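Local coordinates for tailspike protein (PDB 3RIQ) that serves as the receptor-binding tailspike of a Salmonella phage, probably recognising lipopolysaccharide on the host surface and cleaving it as an endorhamnosidase, at residues A[472-477]-A[486-491]; A[436-441]-A[458-463]; A[167-172]-A[190-195]; A[66-71]-A[147-152]; A[352-357]-A[378-383]. One frame throughout, in Å; residues are numbered along the deposited sequence.

Contact 1 of 5, residues A[472-477]-A[486-491]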
# COMPACT_ATOMS: atom_id res chain seq x y z
N ILE A 472 32.46 20.63 20.43
CA ILE A 472 32.46 20.29 21.85
C ILE A 472 31.45 19.15 22.04
O ILE A 472 30.37 19.17 21.44
CB ILE A 472 32.06 21.49 22.73
CG1 ILE A 472 32.98 22.69 22.47
CG2 ILE A 472 32.13 21.12 24.20
CD1 ILE A 472 32.47 23.99 23.12
N VAL A 473 31.84 18.11 22.80
CA VAL A 473 30.91 17.01 23.14
C VAL A 473 30.50 17.19 24.61
O VAL A 473 31.35 17.53 25.46
CB VAL A 473 31.62 15.68 22.89
CG1 VAL A 473 30.89 14.46 23.55
CG2 VAL A 473 31.79 15.48 21.37
N LYS A 474 29.24 16.96 24.93
CA LYS A 474 28.73 17.17 26.27
C LYS A 474 27.83 16.02 26.65
O LYS A 474 27.14 15.44 25.78
CB LYS A 474 27.91 18.46 26.38
CG LYS A 474 28.58 19.68 25.80
CD LYS A 474 27.58 20.82 25.70
CE LYS A 474 28.24 22.02 25.06
NZ LYS A 474 27.32 23.18 24.88
N LEU A 475 27.78 15.70 27.95
CA LEU A 475 26.87 14.66 28.45
C LEU A 475 26.46 15.05 29.86
O LEU A 475 27.33 15.36 30.69
CB LEU A 475 27.56 13.28 28.45
CG LEU A 475 26.78 12.09 29.04
CD1 LEU A 475 25.46 11.84 28.27
CD2 LEU A 475 27.65 10.79 29.10
N SER A 476 25.15 15.06 30.14
CA SER A 476 24.68 15.54 31.46
C SER A 476 23.48 14.77 31.98
O SER A 476 22.67 14.23 31.20
CB SER A 476 24.34 17.06 31.42
OG SER A 476 23.20 17.26 30.56
N ALA A 477 23.41 14.69 33.30
CA ALA A 477 22.25 14.18 34.04
C ALA A 477 21.34 15.35 34.44
O ALA A 477 21.50 16.46 33.94
CB ALA A 477 22.72 13.40 35.30
N GLU A 486 27.80 17.73 34.28
CA GLU A 486 28.06 17.72 32.86
C GLU A 486 29.51 17.48 32.56
O GLU A 486 30.38 18.26 33.00
CB GLU A 486 27.60 19.03 32.20
CG GLU A 486 27.85 19.08 30.70
CD GLU A 486 26.94 20.07 29.99
OE1 GLU A 486 25.74 20.10 30.32
OE2 GLU A 486 27.43 20.82 29.10
N LEU A 487 29.80 16.39 31.86
CA LEU A 487 31.12 16.24 31.30
C LEU A 487 31.18 16.92 29.97
O LEU A 487 30.17 16.92 29.23
CB LEU A 487 31.54 14.78 31.22
CG LEU A 487 31.22 13.88 30.07
CD1 LEU A 487 31.95 14.22 28.78
CD2 LEU A 487 31.52 12.43 30.44
N GLN A 488 32.34 17.47 29.64
CA GLN A 488 32.55 17.99 28.29
C GLN A 488 33.87 17.52 27.74
O GLN A 488 34.80 17.21 28.52
CB GLN A 488 32.51 19.53 28.28
CG GLN A 488 31.28 20.13 28.98
CD GLN A 488 31.17 21.64 28.79
OE1 GLN A 488 32.17 22.33 28.59
NE2 GLN A 488 29.93 22.14 28.80
N LEU A 489 33.97 17.46 26.41
CA LEU A 489 35.25 17.18 25.74
C LEU A 489 35.55 18.29 24.73
O LEU A 489 34.66 18.69 23.96
CB LEU A 489 35.24 15.84 24.99
CG LEU A 489 35.04 14.54 25.78
CD1 LEU A 489 36.20 14.21 26.70
CD2 LEU A 489 33.76 14.58 26.55
N ASN A 490 36.79 18.78 24.76
CA ASN A 490 37.30 19.76 23.80
C ASN A 490 36.71 21.18 23.93
O ASN A 490 36.61 21.90 22.93
CB ASN A 490 37.21 19.23 22.34
CG ASN A 490 38.11 20.00 21.38
OD1 ASN A 490 39.26 20.35 21.75
ND2 ASN A 490 37.60 20.30 20.17
N ARG A 491 36.33 21.61 25.14
CA ARG A 491 35.86 22.99 25.27
C ARG A 491 36.97 23.96 24.84
O ARG A 491 38.11 23.85 25.31
CB ARG A 491 35.37 23.32 26.69
CG ARG A 491 34.94 24.80 26.81
CD ARG A 491 34.26 25.06 28.14
NE ARG A 491 34.06 26.50 28.37
CZ ARG A 491 33.05 27.25 27.93
NH1 ARG A 491 32.04 26.76 27.20
NH2 ARG A 491 33.07 28.55 28.24
O HOH W 1 23.78 19.12 28.73
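Val473 O takes the N-H of Leu489 at 2.8 Å, and the CA-H of the preceding residue, Gln488, points at it too, CA 3.1 Å away. Leu489 O accepts from Val473 N in return, and Leu475 and Leu487 exchange the next pair of backbone bonds. Strands 470-479 and 482-489 thus form a beta hairpin within a five-stranded antiparallel meander. One face of it is polar. Here Glu486 is stretched out, with CG opposite its backbone N (chi1 -180°), which carries the carboxylate across the neighbouring strand. OE1 accepts a hydrogen bond from water 1, which also bonds Ser476 OG; that hydroxyl has Arg483 as a further partner. OE2 lies 3.4 Å from Lys474 CD and accepts from Gln488 NE2 at 2.8 Å, a fairly straight bond lying in the amide plane of Gln488. The same NE2 binds Glu512 of the second subunit. Lys474 runs alongside Gln488, its NZ 4.8 Å from Glu486 OE2 and making a long, weak ion pair with Asp460. On the reverse face Leu475 CB packs 4.0 Å from Leu487 CG, while Val473 CG1 meets Leu489 CD2; Val473 and Met497 of the third subunit press on Leu475 and Leu487 respectively.

Contact 2 of 5, residues A[436-441]-A[458-463]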
# COMPACT_ATOMS: atom_id res chain seq x y z
N GLU A 436 21.00 22.66 12.25
CA GLU A 436 21.43 23.49 13.38
C GLU A 436 22.87 23.15 13.80
O GLU A 436 23.36 22.06 13.52
CB GLU A 436 20.48 23.32 14.58
CG GLU A 436 19.13 24.01 14.39
CD GLU A 436 18.09 23.61 15.44
OE1 GLU A 436 18.46 23.06 16.49
OE2 GLU A 436 16.90 23.89 15.21
N ASN A 437 23.52 24.09 14.47
CA ASN A 437 24.92 23.89 14.88
C ASN A 437 25.14 22.88 15.98
O ASN A 437 26.23 22.31 16.08
CB ASN A 437 25.60 25.21 15.24
CG ASN A 437 25.79 26.12 14.04
OD1 ASN A 437 26.08 25.66 12.91
ND2 ASN A 437 25.65 27.41 14.27
N ALA A 438 24.11 22.61 16.78
CA ALA A 438 24.20 21.58 17.80
C ALA A 438 23.08 20.59 17.59
O ALA A 438 22.01 20.96 17.09
CB ALA A 438 24.12 22.20 19.20
N MET A 439 23.30 19.34 17.98
CA MET A 439 22.24 18.34 17.94
C MET A 439 22.41 17.40 19.11
O MET A 439 23.47 17.40 19.76
CB MET A 439 22.18 17.61 16.58
CG MET A 439 23.27 16.55 16.37
SD MET A 439 23.12 15.83 14.70
CE MET A 439 21.52 14.98 14.81
N THR A 440 21.35 16.63 19.40
CA THR A 440 21.28 15.90 20.65
C THR A 440 20.72 14.49 20.54
O THR A 440 19.91 14.21 19.65
CB THR A 440 20.39 16.63 21.69
OG1 THR A 440 19.15 17.01 21.09
CG2 THR A 440 21.10 17.88 22.27
N LEU A 441 21.16 13.62 21.45
CA LEU A 441 20.44 12.41 21.85
C LEU A 441 19.88 12.67 23.24
O LEU A 441 20.67 12.93 24.18
CB LEU A 441 21.39 11.19 21.93
CG LEU A 441 20.85 10.00 22.79
CD1 LEU A 441 19.68 9.33 22.13
CD2 LEU A 441 21.96 8.99 23.04
N THR A 458 25.22 15.81 23.72
CA THR A 458 25.19 16.91 22.75
C THR A 458 26.45 16.92 21.90
O THR A 458 27.57 16.77 22.43
CB THR A 458 25.10 18.28 23.48
OG1 THR A 458 23.97 18.27 24.37
CG2 THR A 458 24.98 19.43 22.49
N ALA A 459 26.27 17.08 20.59
CA ALA A 459 27.35 17.35 19.64
C ALA A 459 27.19 18.80 19.26
O ALA A 459 26.17 19.16 18.66
CB ALA A 459 27.15 16.50 18.40
N ASP A 460 28.17 19.65 19.59
CA ASP A 460 28.01 21.08 19.33
C ASP A 460 29.11 21.56 18.41
O ASP A 460 30.27 21.65 18.83
CB ASP A 460 28.03 21.84 20.67
CG ASP A 460 27.80 23.34 20.51
OD1 ASP A 460 27.30 23.96 21.48
OD2 ASP A 460 28.12 23.91 19.44
N CYS A 461 28.77 21.86 17.15
CA CYS A 461 29.77 22.26 16.16
C CYS A 461 30.10 23.73 16.31
O CYS A 461 29.23 24.59 16.18
CB CYS A 461 29.26 21.99 14.74
SG CYS A 461 30.46 22.50 13.46
N GLN A 462 31.38 23.99 16.62
CA GLN A 462 31.89 25.34 16.83
C GLN A 462 32.52 25.94 15.59
O GLN A 462 32.52 27.18 15.43
CB GLN A 462 32.89 25.34 17.99
CG GLN A 462 32.25 25.08 19.32
CD GLN A 462 31.31 26.21 19.72
OE1 GLN A 462 31.75 27.33 19.96
NE2 GLN A 462 30.01 25.92 19.75
N VAL A 463 33.11 25.10 14.74
CA VAL A 463 33.63 25.55 13.42
C VAL A 463 33.08 24.58 12.37
O VAL A 463 33.37 23.38 12.41
CB VAL A 463 35.19 25.63 13.38
CG1 VAL A 463 35.69 25.97 11.96
CG2 VAL A 463 35.74 26.68 14.41
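The carboxylate of Asp460 has the methyl group of Ala438 over one face, CB standing 4.1 Å from Asp460 CG and almost directly above it. On the other side comes Gln462, whose NE2 donates to Asp460 OD2 at 2.8 Å from 52° out of the carboxylate plane. The bond is bent (142° at the hydrogen), yet the oxygen lies in the amide plane of Gln462, so the amide meets the acid with its edge. With CG opposite its backbone N (chi1 -177°), Asp460 brings this flat group against Ala438, its cross-strand neighbour in a non-hydrogen-bonded pair. Farther along the same face Thr440 and Thr458 stand side by side, Thr440 CG2 touching Thr458 OG1 at 3.6 Å.

Between these pairs Met439 and Ala459 exchange two backbone bonds, Met439 N to Ala459 O at 3.0 Å and Ala459 N to Met439 O at 2.9 Å. Cys461 N adds a third, to Asn437 O at 2.8 Å, and Cys461 CB sits close on the same oxygen at 3.3 Å. The face bearing Met439 and Ala459 is buried against Met443 of the second subunit. Asn429 of the third subunit bonds Thr440 N, and a strand of that chain pairs in parallel with Leu441. At the far end Gln462 and Val463 both face Ala470, a classic beta bulge. The whole is an antiparallel hairpin opening a meander whose first strand is extended by another subunit, consistent with the intertwined trimer of P22-type tailspikes.

Contact 3 of 5, residues A[167-172]-A[190-195]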
# COMPACT_ATOMS: atom_id res chain seq x y z
N GLY A 167 -30.35 8.69 -6.29
CA GLY A 167 -29.61 7.62 -5.63
C GLY A 167 -30.35 6.32 -5.61
O GLY A 167 -31.46 6.21 -6.17
N TYR A 168 -29.76 5.35 -4.92
CA TYR A 168 -30.21 3.97 -4.94
C TYR A 168 -30.33 3.46 -3.53
O TYR A 168 -29.36 3.50 -2.73
CB TYR A 168 -29.23 3.07 -5.74
CG TYR A 168 -29.15 3.50 -7.19
CD1 TYR A 168 -29.94 2.89 -8.17
CD2 TYR A 168 -28.30 4.55 -7.58
CE1 TYR A 168 -29.89 3.32 -9.49
CE2 TYR A 168 -28.25 4.99 -8.89
CZ TYR A 168 -29.05 4.38 -9.84
OH TYR A 168 -28.98 4.78 -11.15
N LEU A 169 -31.52 2.94 -3.22
CA LEU A 169 -31.83 2.40 -1.87
C LEU A 169 -32.20 0.92 -2.01
O LEU A 169 -33.18 0.60 -2.70
CB LEU A 169 -32.96 3.22 -1.25
CG LEU A 169 -33.59 2.68 0.04
CD1 LEU A 169 -32.58 2.67 1.15
CD2 LEU A 169 -34.71 3.60 0.39
N PHE A 170 -31.46 0.04 -1.36
CA PHE A 170 -31.72 -1.40 -1.39
C PHE A 170 -32.25 -1.77 -0.02
O PHE A 170 -31.51 -1.67 0.99
CB PHE A 170 -30.43 -2.18 -1.72
CG PHE A 170 -29.94 -1.90 -3.09
CD1 PHE A 170 -30.44 -2.63 -4.17
CD2 PHE A 170 -28.98 -0.90 -3.33
CE1 PHE A 170 -30.00 -2.37 -5.50
CE2 PHE A 170 -28.53 -0.64 -4.64
CZ PHE A 170 -29.06 -1.35 -5.73
N THR A 171 -33.50 -2.21 0.01
CA THR A 171 -34.21 -2.52 1.27
C THR A 171 -34.37 -4.03 1.41
O THR A 171 -34.99 -4.65 0.56
CB THR A 171 -35.56 -1.80 1.32
OG1 THR A 171 -35.31 -0.38 1.29
CG2 THR A 171 -36.37 -2.13 2.61
N LEU A 172 -33.83 -4.60 2.50
CA LEU A 172 -33.91 -6.06 2.76
C LEU A 172 -33.33 -6.89 1.60
O LEU A 172 -33.90 -7.94 1.21
CB LEU A 172 -35.34 -6.55 3.12
CG LEU A 172 -35.90 -6.03 4.46
CD1 LEU A 172 -37.33 -6.57 4.65
CD2 LEU A 172 -35.03 -6.49 5.63
N GLY A 190 -25.52 8.05 -1.40
CA GLY A 190 -25.54 7.59 -2.81
C GLY A 190 -26.11 6.18 -2.99
O GLY A 190 -27.07 5.97 -3.75
N ILE A 191 -25.52 5.22 -2.27
CA ILE A 191 -26.01 3.85 -2.27
C ILE A 191 -26.24 3.45 -0.84
O ILE A 191 -25.31 3.57 -0.02
CB ILE A 191 -24.96 2.88 -2.87
CG1 ILE A 191 -24.55 3.27 -4.31
CG2 ILE A 191 -25.48 1.43 -2.79
CD1 ILE A 191 -25.54 3.16 -5.29
N THR A 192 -27.42 2.94 -0.52
CA THR A 192 -27.71 2.52 0.85
C THR A 192 -28.18 1.09 0.88
O THR A 192 -29.07 0.72 0.11
CB THR A 192 -28.86 3.39 1.47
OG1 THR A 192 -28.50 4.77 1.45
CG2 THR A 192 -29.20 2.95 2.91
N PHE A 193 -27.63 0.29 1.80
CA PHE A 193 -28.11 -1.08 2.03
C PHE A 193 -28.84 -1.08 3.36
O PHE A 193 -28.22 -1.02 4.44
CB PHE A 193 -26.96 -2.09 1.99
CG PHE A 193 -26.18 -2.04 0.72
CD1 PHE A 193 -26.76 -2.50 -0.48
CD2 PHE A 193 -24.87 -1.52 0.70
CE1 PHE A 193 -26.06 -2.46 -1.68
CE2 PHE A 193 -24.15 -1.50 -0.52
CZ PHE A 193 -24.75 -1.97 -1.70
N GLU A 194 -30.18 -1.05 3.29
CA GLU A 194 -31.04 -0.82 4.46
C GLU A 194 -31.67 -2.14 4.91
O GLU A 194 -32.61 -2.61 4.26
CB GLU A 194 -32.14 0.16 4.06
CG GLU A 194 -33.11 0.52 5.16
CD GLU A 194 -34.28 1.32 4.63
OE1 GLU A 194 -34.84 0.96 3.61
OE2 GLU A 194 -34.65 2.32 5.22
N ASN A 195 -31.15 -2.75 5.99
CA ASN A 195 -31.61 -4.08 6.42
C ASN A 195 -32.18 -4.15 7.84
O ASN A 195 -32.31 -5.22 8.39
CB ASN A 195 -30.51 -5.14 6.21
CG ASN A 195 -30.17 -5.33 4.73
OD1 ASN A 195 -29.49 -4.51 4.15
ND2 ASN A 195 -30.68 -6.38 4.14
O HOH W 2 -29.24 5.68 -1.06
O HOH W 3 -30.50 -4.12 1.54
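Thr171 OG1 donates a hydrogen bond to Glu194 OE1 at 2.7 Å, the two side chains standing side by side on the outer face of neighbouring strands. Arg149, on the preceding strand 146-151, ties both together: it donates to Thr171 OG1 and forms a salt bridge with Glu194 OE1, so that oxygen is held by a hydroxyl and a guanidinium. Glu194 OE2 makes a weak bond to a glycerol, probably from the crystallisation liquor.

Backbone bonds run the length of the pair, the shortest from Glu194 N to Phe170 O at 2.7 Å. Water 2 bridges Tyr168 O and Thr192 OG1. Near the Thr–Glu pair, Leu169 CD1 packs 3.8 Å from Thr192 CB and equally far from Glu194 OE1, so an apolar branch lies against the carboxylate.

The other face is apolar. Phe170 and Phe193 both set CG beside the backbone N (chi1 -66° and -56°), so the rings point the same way. Their planes are 26° apart but slid, with centroids 5.6 Å apart, and contact comes from Phe170 CD2 against Phe193 CE1 at 3.7 Å. Ile191 wedges in next to them: CG2 reaches the edge of the Phe170 ring, while CD1 touches Tyr168 CB at 3.7 Å. Phe158 meets Phe170 edge-to-face and Phe222 continues beyond Phe193. Parallel strands of successive rungs in register, with Phe170 over Phe193 as an inward aromatic stack, are characteristic of the right-handed parallel beta-helix.

Contact 4 of 5, residues A[66-71]-A[147-152]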
# COMPACT_ATOMS: atom_id res chain seq x y z
N ASP A 66 -39.57 13.17 -8.88
CA ASP A 66 -39.32 13.60 -7.51
C ASP A 66 -39.91 12.56 -6.58
O ASP A 66 -41.12 12.30 -6.64
CB ASP A 66 -40.02 14.93 -7.23
CG ASP A 66 -39.48 16.07 -8.05
OD1 ASP A 66 -38.28 16.09 -8.37
OD2 ASP A 66 -40.30 16.95 -8.37
N GLY A 67 -39.11 11.97 -5.72
CA GLY A 67 -39.58 10.93 -4.81
C GLY A 67 -39.04 9.55 -5.19
O GLY A 67 -37.95 9.41 -5.76
N VAL A 68 -39.82 8.51 -4.87
CA VAL A 68 -39.34 7.14 -4.94
C VAL A 68 -40.00 6.33 -6.07
O VAL A 68 -41.22 6.41 -6.28
CB VAL A 68 -39.54 6.41 -3.56
CG1 VAL A 68 -41.02 6.20 -3.22
CG2 VAL A 68 -38.86 5.05 -3.56
N LEU A 69 -39.19 5.54 -6.76
CA LEU A 69 -39.68 4.52 -7.71
C LEU A 69 -39.33 3.15 -7.09
O LEU A 69 -38.15 2.82 -6.90
CB LEU A 69 -38.98 4.73 -9.07
CG LEU A 69 -39.24 3.66 -10.16
CD1 LEU A 69 -40.76 3.53 -10.48
CD2 LEU A 69 -38.48 4.07 -11.43
N ASN A 70 -40.34 2.35 -6.74
CA ASN A 70 -40.14 1.01 -6.11
C ASN A 70 -40.06 -0.09 -7.14
O ASN A 70 -40.93 -0.21 -8.03
CB ASN A 70 -41.32 0.70 -5.17
CG ASN A 70 -41.48 1.71 -4.07
OD1 ASN A 70 -42.36 2.60 -4.12
ND2 ASN A 70 -40.66 1.58 -3.06
N TRP A 71 -39.03 -0.93 -7.01
CA TRP A 71 -38.87 -2.12 -7.84
C TRP A 71 -39.01 -3.35 -6.96
O TRP A 71 -38.17 -3.61 -6.07
CB TRP A 71 -37.52 -2.12 -8.55
CG TRP A 71 -37.46 -1.22 -9.76
CD1 TRP A 71 -38.38 -0.26 -10.18
CD2 TRP A 71 -36.41 -1.21 -10.73
NE1 TRP A 71 -37.94 0.32 -11.36
CE2 TRP A 71 -36.74 -0.24 -11.71
CE3 TRP A 71 -35.20 -1.94 -10.86
CZ2 TRP A 71 -35.88 0.05 -12.81
CZ3 TRP A 71 -34.38 -1.67 -11.95
CH2 TRP A 71 -34.72 -0.68 -12.92
N THR A 147 -35.09 8.69 -6.16
CA THR A 147 -34.54 7.49 -5.52
C THR A 147 -35.18 6.24 -6.08
O THR A 147 -36.42 6.11 -6.12
CB THR A 147 -34.80 7.56 -3.98
OG1 THR A 147 -34.22 8.78 -3.49
CG2 THR A 147 -34.17 6.39 -3.24
N LEU A 148 -34.33 5.29 -6.49
CA LEU A 148 -34.78 3.94 -6.84
C LEU A 148 -34.72 3.13 -5.55
O LEU A 148 -33.66 3.03 -4.94
CB LEU A 148 -33.82 3.32 -7.88
CG LEU A 148 -34.37 1.99 -8.49
CD1 LEU A 148 -35.64 2.26 -9.34
CD2 LEU A 148 -33.28 1.28 -9.28
N ARG A 149 -35.84 2.50 -5.17
CA ARG A 149 -35.87 1.62 -4.02
C ARG A 149 -36.13 0.21 -4.52
O ARG A 149 -37.23 -0.09 -5.03
CB ARG A 149 -36.95 2.05 -3.03
CG ARG A 149 -36.90 1.28 -1.71
CD ARG A 149 -37.97 1.71 -0.74
NE ARG A 149 -37.54 1.42 0.63
CZ ARG A 149 -38.15 1.88 1.72
NH1 ARG A 149 -39.29 2.57 1.59
NH2 ARG A 149 -37.63 1.64 2.93
N VAL A 150 -35.12 -0.65 -4.38
CA VAL A 150 -35.22 -2.07 -4.78
C VAL A 150 -35.54 -2.84 -3.50
O VAL A 150 -34.74 -2.82 -2.56
CB VAL A 150 -33.91 -2.55 -5.42
CG1 VAL A 150 -33.94 -4.05 -5.67
CG2 VAL A 150 -33.63 -1.77 -6.71
N ASN A 151 -36.71 -3.49 -3.47
CA ASN A 151 -37.17 -4.14 -2.24
C ASN A 151 -37.05 -5.65 -2.28
O ASN A 151 -37.51 -6.30 -3.24
CB ASN A 151 -38.65 -3.78 -2.04
CG ASN A 151 -38.89 -2.26 -1.86
OD1 ASN A 151 -39.70 -1.62 -2.59
ND2 ASN A 151 -38.21 -1.70 -0.91
N SER A 152 -36.44 -6.22 -1.25
CA SER A 152 -36.37 -7.67 -1.02
C SER A 152 -35.93 -8.42 -2.28
O SER A 152 -36.62 -9.32 -2.75
CB SER A 152 -37.72 -8.19 -0.52
OG SER A 152 -37.97 -7.63 0.75
O HOH W 4 -36.15 10.70 -3.51
O HOH W 5 -40.99 2.85 -0.70
O HOH W 6 -37.13 -6.38 -6.11
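Leu148 sets its two methyls over one face of the Trp71 indole. Its CD1 sits 3.6 Å from the centroid of the five-membered ring and only 9° off the ring normal, a CH-pi contact, while CD2 reaches over CE3 and CZ3 of the six-membered ring. Trp71 chi1 (-79°) and chi2 (12°) together turn that face to Leu148. Leu69 runs alongside Leu148 in the same direction, its CG 3.9 Å from Leu148 CD1, so one methyl serves both neighbours.

On the reverse face Asn70 and Arg149 also lie side by side, amide and guanidinium planes nearly aligned and Asn70 ND2 3.6 Å from Arg149 CD. Water 5 joins their polar ends, accepting from ND2 at 2.7 Å and from Arg149 NH1, at the guanidinium edge. Asn70 ND2 makes in addition a weak bond to Asn151 OD1 (3.4 Å), whose stronger partner is Asn72. Val68 crosses over the base of the arginine, CG2 3.6 Å from Arg149 CB.

Five backbone bonds pair these parallel strands, with strand 46-49 beyond 67-72 and strand 166-171 beyond 146-151. Phe50 meets Trp71 edge-to-face, Met85 of strand 79-87 backs Leu148, and Arg149 leans toward strand 166-171, packing on Leu169.

Contact 5 of 5, residues A[352-357]-A[378-383]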
# COMPACT_ATOMS: atom_id res chain seq x y z
N THR A 352 -11.41 -0.08 21.20
CA THR A 352 -10.31 -0.65 21.96
C THR A 352 -9.87 -1.94 21.27
O THR A 352 -10.60 -2.47 20.46
CB THR A 352 -10.76 -0.94 23.43
OG1 THR A 352 -9.63 -1.29 24.22
CG2 THR A 352 -11.78 -2.10 23.48
N ASN A 353 -8.68 -2.45 21.60
CA ASN A 353 -8.27 -3.78 21.15
C ASN A 353 -8.36 -3.89 19.62
O ASN A 353 -8.83 -4.88 19.08
CB ASN A 353 -9.11 -4.86 21.87
CG ASN A 353 -8.67 -6.28 21.54
OD1 ASN A 353 -7.49 -6.54 21.33
ND2 ASN A 353 -9.64 -7.20 21.48
N ASN A 354 -7.84 -2.86 18.94
CA ASN A 354 -7.69 -2.88 17.48
C ASN A 354 -6.23 -2.91 17.08
O ASN A 354 -5.35 -2.50 17.84
CB ASN A 354 -8.39 -1.64 16.86
CG ASN A 354 -9.89 -1.64 17.11
OD1 ASN A 354 -10.56 -2.62 16.77
ND2 ASN A 354 -10.41 -0.58 17.72
N ASP A 355 -6.00 -3.39 15.86
CA ASP A 355 -4.67 -3.51 15.30
C ASP A 355 -4.52 -2.52 14.16
O ASP A 355 -5.25 -2.60 13.18
CB ASP A 355 -4.43 -4.93 14.83
CG ASP A 355 -4.18 -5.85 15.98
OD1 ASP A 355 -3.07 -5.80 16.54
OD2 ASP A 355 -5.07 -6.62 16.36
N ILE A 356 -3.58 -1.59 14.33
CA ILE A 356 -3.47 -0.38 13.50
C ILE A 356 -2.07 -0.27 12.96
O ILE A 356 -1.13 -0.17 13.74
CB ILE A 356 -3.77 0.88 14.36
CG1 ILE A 356 -5.15 0.81 15.01
CG2 ILE A 356 -3.66 2.16 13.55
CD1 ILE A 356 -5.40 1.87 16.06
N THR A 357 -1.93 -0.27 11.64
CA THR A 357 -0.61 -0.22 11.03
C THR A 357 -0.52 0.72 9.86
O THR A 357 -1.49 0.92 9.16
CB THR A 357 -0.13 -1.62 10.53
OG1 THR A 357 -1.09 -2.20 9.64
CG2 THR A 357 0.08 -2.59 11.70
N GLY A 378 -8.74 3.59 23.64
CA GLY A 378 -8.73 2.31 24.35
C GLY A 378 -7.36 1.67 24.23
O GLY A 378 -6.37 2.37 23.99
N GLY A 379 -7.29 0.36 24.38
CA GLY A 379 -5.99 -0.29 24.33
C GLY A 379 -5.74 -0.89 22.97
O GLY A 379 -6.00 -2.09 22.75
N SER A 380 -5.23 -0.06 22.06
CA SER A 380 -4.95 -0.52 20.70
C SER A 380 -3.44 -0.71 20.48
O SER A 380 -2.63 -0.36 21.36
CB SER A 380 -5.58 0.42 19.65
OG SER A 380 -6.99 0.24 19.70
N ARG A 381 -3.08 -1.31 19.34
CA ARG A 381 -1.66 -1.61 19.07
C ARG A 381 -1.33 -0.92 17.75
O ARG A 381 -1.93 -1.25 16.72
CB ARG A 381 -1.45 -3.13 18.95
CG ARG A 381 -1.73 -3.87 20.27
CD ARG A 381 -2.00 -5.37 20.09
NE ARG A 381 -3.27 -5.61 19.39
CZ ARG A 381 -4.49 -5.70 19.96
NH1 ARG A 381 -4.64 -5.55 21.27
NH2 ARG A 381 -5.57 -5.95 19.19
N LEU A 382 -0.38 0.02 17.78
CA LEU A 382 -0.05 0.84 16.61
C LEU A 382 1.36 0.55 16.16
O LEU A 382 2.28 0.55 17.02
CB LEU A 382 -0.14 2.34 16.94
CG LEU A 382 -1.53 2.92 17.25
CD1 LEU A 382 -2.05 2.43 18.58
CD2 LEU A 382 -1.47 4.43 17.23
N ARG A 383 1.54 0.30 14.86
CA ARG A 383 2.90 -0.01 14.33
C ARG A 383 3.06 0.73 13.01
O ARG A 383 2.28 0.50 12.09
CB ARG A 383 3.16 -1.51 14.11
CG ARG A 383 2.90 -2.44 15.29
CD ARG A 383 1.60 -3.12 15.14
NE ARG A 383 1.30 -4.17 16.11
CZ ARG A 383 0.12 -4.81 16.12
NH1 ARG A 383 -0.82 -4.49 15.22
NH2 ARG A 383 -0.13 -5.73 17.03
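Three N-H groups from two arginines converge on a single oxygen, Asp355 OD1. Arg383 comes end-on, NH1 at 2.9 Å and NH2 at 3.0 Å, with its guanidinium practically coplanar with the carboxylate; NH1 takes the anti lone pair. Arg381 comes side-on from above the carboxylate plane, its own plane turned 49° from it: NE bonds Asp355 OD1 at 2.9 Å, very straight (175°), and NH2 bonds Asp355 OD2 at 3.0 Å. A bend at chi3 (-68°) folds Arg381 over toward Asn353 and Asn354, so NH1 and NH2 also clasp Asn353 OD1, and Asn354 O lies over one face of the guanidinium. With NE and both terminal nitrogens engaged, that group can hardly rotate. Arg383 NE bonds to His388 ND1 of the third subunit, and Tyr340 of that chain packs on Asp355, Thr357 and Arg383.

Ahead of the strands Thr352 OG1 accepts from Gly379 N at 2.9 Å, and Asn353 N donates to Gly379 O. Toward the interior Ile356 and Leu382 point the same way, Ile356 CB 4.2 Å from Leu382 CG. Parallel strands in register with an inward aliphatic stack are characteristic of consecutive rungs of a right-handed beta-helix; here the outward salt-bridge network also faces the third subunit.

Contacts 3, 4 and 5 belong to the parallel beta-helix, contacts 1 and 2 to the antiparallel meander that follows it. Contacts 4 and 3 are adjoining rungs: strands 146-151 and 166-171 are neighbours, joined by Leu169 N to Leu148 O at 2.7 Å, and neither touches another subunit. Contacts 2 and 1 likewise share a border, where strand 455-461 pairs with 470-479. Contact 5 stands apart, its centre about 32 Å from that of contact 3. Contacts 1 and 3 are the more thoroughly buried; 2, 4 and 5 are partly so. Aromatic rings line the interior of contact 3, one indole among aliphatics that of contact 4, whereas contact 5 spends its outer face on arginines meeting the third subunit, and contacts 1 and 2 bury apolar residues between chains.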